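Local coordinates for protein male-specific lethal-3 (Drosophila melanogaster, PDB 3M9Q), which reads methylated histone H3 through its chromodomain, as part of the MSL complex that elevates transcription of the single male X chromosome, at residues 18-21 / 22-26; 84-87 / 88-91. The protein carries 1 engineered substitution. All coordinates share one frame; numbering follows the deposited sequence.

Interaction 1 (18-21 / 22-26)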
loop_
_atom_site.group_PDB
_atom_site.type_symbol
_atom_site.label_atom_id
_atom_site.label_comp_id
_atom_site.label_asym_id
_atom_site.label_seq_id
_atom_site.Cartn_x
_atom_site.Cartn_y
_atom_site.Cartn_z
ATOM N N PRO A 18 1.748 -2.945 13.482
ATOM C CA PRO A 18 1.660 -3.516 12.142
ATOM C C PRO A 18 0.210 -3.743 11.776
ATOM O O PRO A 18 -0.556 -4.270 12.581
ATOM C CB PRO A 18 2.409 -4.839 12.278
ATOM C CG PRO A 18 2.263 -5.215 13.710
ATOM C CD PRO A 18 2.181 -3.933 14.488
ATOM N N LEU A 19 -0.167 -3.314 10.583
ATOM C CA LEU A 19 -1.581 -3.241 10.204
ATOM C C LEU A 19 -1.978 -4.199 9.108
ATOM O O LEU A 19 -3.164 -4.419 8.878
ATOM C CB LEU A 19 -1.932 -1.823 9.781
ATOM C CG LEU A 19 -1.773 -0.759 10.867
ATOM C CD1 LEU A 19 -2.252 0.578 10.334
ATOM C CD2 LEU A 19 -2.523 -1.133 12.134
ATOM N N PHE A 20 -0.978 -4.752 8.434
ATOM C CA PHE A 20 -1.183 -5.693 7.320
ATOM C C PHE A 20 -0.249 -6.873 7.498
ATOM O O PHE A 20 0.771 -6.763 8.185
ATOM C CB PHE A 20 -0.932 -4.998 5.970
ATOM C CG PHE A 20 -1.738 -3.741 5.780
ATOM C CD1 PHE A 20 -3.029 -3.795 5.277
ATOM C CD2 PHE A 20 -1.216 -2.508 6.118
ATOM C CE1 PHE A 20 -3.759 -2.636 5.120
ATOM C CE2 PHE A 20 -1.945 -1.362 5.977
ATOM C CZ PHE A 20 -3.215 -1.421 5.475
ATOM N N HIS A 21 -0.578 -7.990 6.870
ATOM C CA HIS A 21 0.194 -9.220 7.043
ATOM C C HIS A 21 0.643 -9.817 5.725
ATOM O O HIS A 21 0.043 -9.584 4.677
ATOM C CB HIS A 21 -0.613 -10.260 7.836
ATOM C CG HIS A 21 -1.887 -10.680 7.171
ATOM N ND1 HIS A 21 -3.102 -10.080 7.435
ATOM C CD2 HIS A 21 -2.135 -11.642 6.253
ATOM C CE1 HIS A 21 -4.041 -10.658 6.707
ATOM N NE2 HIS A 21 -3.483 -11.604 5.976
ATOM N N LYS A 22 1.716 -10.590 5.787
ATOM C CA LYS A 22 2.193 -11.334 4.622
ATOM C C LYS A 22 1.070 -12.151 4.003
ATOM O O LYS A 22 0.358 -12.880 4.688
ATOM C CB LYS A 22 3.370 -12.250 4.990
ATOM C CG LYS A 22 3.918 -13.023 3.794
ATOM C CD LYS A 22 5.232 -13.741 4.089
ATOM C CE LYS A 22 5.772 -14.443 2.834
ATOM N NZ LYS A 22 7.102 -15.097 3.059
ATOM N N GLY A 23 0.932 -12.029 2.687
ATOM C CA GLY A 23 -0.076 -12.755 1.924
ATOM C C GLY A 23 -1.359 -11.985 1.706
ATOM O O GLY A 23 -2.166 -12.352 0.866
ATOM N N GLU A 24 -1.553 -10.921 2.470
ATOM C CA GLU A 24 -2.783 -10.116 2.374
ATOM C C GLU A 24 -2.875 -9.371 1.053
ATOM O O GLU A 24 -1.878 -8.857 0.544
ATOM C CB GLU A 24 -2.831 -9.107 3.524
ATOM C CG GLU A 24 -4.171 -8.442 3.717
ATOM C CD GLU A 24 -4.213 -7.522 4.915
ATOM O OE1 GLU A 24 -3.194 -7.376 5.618
ATOM O OE2 GLU A 24 -5.281 -6.934 5.172
ATOM N N ILE A 25 -4.083 -9.313 0.513
ATOM C CA ILE A 25 -4.376 -8.442 -0.622
ATOM C C ILE A 25 -4.742 -7.078 -0.066
ATOM O O ILE A 25 -5.593 -6.964 0.812
ATOM C CB ILE A 25 -5.531 -8.971 -1.501
ATOM C CG1 ILE A 25 -5.240 -10.388 -2.006
ATOM C CG2 ILE A 25 -5.768 -8.023 -2.680
ATOM C CD1 ILE A 25 -3.929 -10.539 -2.753
ATOM N N VAL A 26 -4.061 -6.058 -0.568
ATOM C CA VAL A 26 -4.245 -4.673 -0.126
ATOM C C VAL A 26 -4.325 -3.763 -1.342
ATOM O O VAL A 26 -3.938 -4.144 -2.444
ATOM C CB VAL A 26 -3.089 -4.224 0.804
ATOM C CG1 VAL A 26 -3.029 -5.104 2.061
ATOM C CG2 VAL A 26 -1.744 -4.227 0.053
#
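His21 and Glu24 open and close a type II beta turn that leads into strand 25-29 of the chromodomain's antiparallel sheet, and hydrogen bonds hold the turn twice. The first is the usual closing bond of such a turn: Glu24 N donates to His21 O at 3.0 Å. The second runs through a side chain, for Glu24 reaches back with its carboxylate and OE1 accepts from His21 N at 3.0 Å, the N-H meeting it almost in line with the C-O bond. CG anti to the backbone N (chi1 -167°) and an extended chain beyond it carry OE1 of Glu24 to that amide. The same OE1 lies at the edge of the Phe20 ring, near the ring plane and 3.3 Å from Phe20 CB. Its other oxygen, OE2, forms a salt bridge with Lys83 on strand 81-83, so the carboxylate is fixed at both oxygens and ties the turn to an edge strand of the sheet.

Stacking adds to this grip. The imidazole of His21 lies with one face against the Glu24 chain: Glu24 CB sits 3.7 Å from the ring centroid in a CH-pi contact, and the carboxylate plane is only 13° from that of the ring.

Backbone shape also matters at Gly23, whose positive phi of 94° would drive a beta carbon against the carbonyl oxygen of Lys22.

Apolar contact is left to Phe20 and Val26, which both rest on Leu81; between them, the methyl Val26 CG1 reaches Phe20 CD1 at 3.5 Å.

Interaction 2 (84-87 / 88-91)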
loop_
_atom_site.group_PDB
_atom_site.type_symbol
_atom_site.label_atom_id
_atom_site.label_comp_id
_atom_site.label_asym_id
_atom_site.label_seq_id
_atom_site.Cartn_x
_atom_site.Cartn_y
_atom_site.Cartn_z
ATOM N N ASP A 84 -8.693 -4.438 1.896
ATOM C CA ASP A 84 -9.426 -4.908 0.704
ATOM C C ASP A 84 -10.913 -5.116 0.977
ATOM O O ASP A 84 -11.480 -6.165 0.693
ATOM C CB ASP A 84 -8.795 -6.207 0.215
ATOM C CG ASP A 84 -9.257 -6.610 -1.168
ATOM O OD1 ASP A 84 -9.721 -5.728 -1.926
ATOM O OD2 ASP A 84 -9.144 -7.816 -1.477
ATOM N N THR A 85 -11.533 -4.101 1.552
ATOM C CA THR A 85 -12.973 -4.092 1.842
ATOM C C THR A 85 -13.779 -3.717 0.608
ATOM O O THR A 85 -13.268 -3.126 -0.333
ATOM C CB THR A 85 -13.298 -3.063 2.925
ATOM O OG1 THR A 85 -12.929 -1.772 2.427
ATOM C CG2 THR A 85 -12.561 -3.366 4.236
ATOM N N GLU A 86 -15.062 -4.042 0.621
ATOM C CA GLU A 86 -15.948 -3.676 -0.480
ATOM C C GLU A 86 -15.920 -2.168 -0.712
ATOM O O GLU A 86 -15.894 -1.694 -1.851
ATOM C CB GLU A 86 -17.382 -4.164 -0.219
ATOM C CG GLU A 86 -18.459 -3.530 -1.115
ATOM C CD GLU A 86 -18.376 -3.882 -2.595
ATOM O OE1 GLU A 86 -17.487 -4.652 -3.005
ATOM O OE2 GLU A 86 -19.231 -3.362 -3.348
ATOM N N GLU A 87 -15.897 -1.419 0.378
ATOM C CA GLU A 87 -15.946 0.037 0.282
ATOM C C GLU A 87 -14.690 0.567 -0.416
ATOM O O GLU A 87 -14.759 1.459 -1.263
ATOM C CB GLU A 87 -16.134 0.672 1.665
ATOM C CG GLU A 87 -17.530 0.410 2.268
ATOM C CD GLU A 87 -17.845 -1.079 2.464
ATOM O OE1 GLU A 87 -17.008 -1.809 3.047
ATOM O OE2 GLU A 87 -18.944 -1.518 2.032
ATOM N N ASN A 88 -13.542 -0.011 -0.092
ATOM C CA ASN A 88 -12.292 0.425 -0.724
ATOM C C ASN A 88 -12.170 -0.072 -2.161
ATOM O O ASN A 88 -11.594 0.602 -3.011
ATOM C CB ASN A 88 -11.076 0.054 0.116
ATOM C CG ASN A 88 -10.976 0.900 1.369
ATOM O OD1 ASN A 88 -11.432 2.047 1.389
ATOM N ND2 ASN A 88 -10.386 0.348 2.412
ATOM N N ARG A 89 -12.766 -1.220 -2.453
ATOM C CA ARG A 89 -12.857 -1.690 -3.838
ATOM C C ARG A 89 -13.672 -0.732 -4.692
ATOM O O ARG A 89 -13.347 -0.456 -5.853
ATOM C CB ARG A 89 -13.465 -3.093 -3.908
ATOM C CG ARG A 89 -12.548 -4.180 -3.391
ATOM C CD ARG A 89 -13.155 -5.551 -3.559
ATOM N NE ARG A 89 -12.399 -6.553 -2.822
ATOM C CZ ARG A 89 -12.531 -7.864 -2.968
ATOM N NH1 ARG A 89 -13.392 -8.371 -3.837
ATOM N NH2 ARG A 89 -11.792 -8.669 -2.246
ATOM N N GLN A 90 -14.752 -0.228 -4.114
ATOM C CA GLN A 90 -15.592 0.749 -4.808
ATOM C C GLN A 90 -14.834 2.057 -4.996
ATOM O O GLN A 90 -14.895 2.670 -6.053
ATOM C CB GLN A 90 -16.918 0.989 -4.077
ATOM C CG GLN A 90 -17.875 -0.205 -4.148
ATOM C CD GLN A 90 -18.427 -0.469 -5.539
ATOM O OE1 GLN A 90 -18.295 0.352 -6.454
ATOM N NE2 GLN A 90 -19.045 -1.626 -5.707
ATOM N N LEU A 91 -14.095 2.478 -3.979
ATOM C CA LEU A 91 -13.272 3.694 -4.084
ATOM C C LEU A 91 -12.281 3.547 -5.232
ATOM O O LEU A 91 -12.107 4.451 -6.050
ATOM C CB LEU A 91 -12.539 3.977 -2.771
ATOM C CG LEU A 91 -11.553 5.148 -2.789
ATOM C CD1 LEU A 91 -12.269 6.458 -3.106
ATOM C CD2 LEU A 91 -10.826 5.244 -1.460
#
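Asn88, in the first turn of helix 86-100, has its backbone N capped by Thr85 OG1 at 3.1 Å, the hydroxyl being held between the backbone N and the carbonyl carbon of its own residue (chi1 62°). The side-chain amide of Asn88 donates through ND2 to Lys83 O at the end of strand 81-83. Arg89 follows, its N bonded to Thr85 O. Here the chromodomain's C-terminal helix begins, with Thr85 as its N-cap, and the extended Arg89 side chain reaches back past the cap to Asp84. The two form a salt bridge, gripped side-on, in which Arg89 NE meets Asp84 OD1 and Arg89 NH2 meets Asp84 OD2, each at 2.9 Å; both nitrogens approach from above the carboxylate plane, and the two flat groups lie 26° apart. An alanine at Asp84 removes both acceptors, which would probably leave the Arg89 guanidinium without its charged mate and free to turn. Gln90 repeats the helical spacing, its N bonded to Glu86 O, and adds a side-chain bond one turn back: Gln90 NE2 meets Glu86 OE2 at 2.9 Å, nearly straight at 174°, with the oxygen in the amide plane. Leu91 closes the segment through its N, 3.0 Å from Glu87 O, while its side chain packs on Leu82 and Tyr29.

How the interactions relate
Interactions 1 and 2 illustrate how a small chromodomain secures neighbouring strands at one side of its sheet, at the entry to one and the exit from the other. Residues 18-26 lead into strand 25-29, while residues 84-91 leave strand 81-83, its neighbour in the sheet, for the C-terminal helix. Their centres lie about 15 Å apart, yet they touch where Asp84 CB packs 3.3 Å from Ile25 O. Interaction 1 is partly buried and mixes a carboxylate-bridged turn with aromatic and aliphatic packing; interaction 2 is a surface contact, almost wholly polar, built from capping, helical and charged side-chain bonds. Lys83 serves both, its amine pairing with Glu24 and its carbonyl with Asn88.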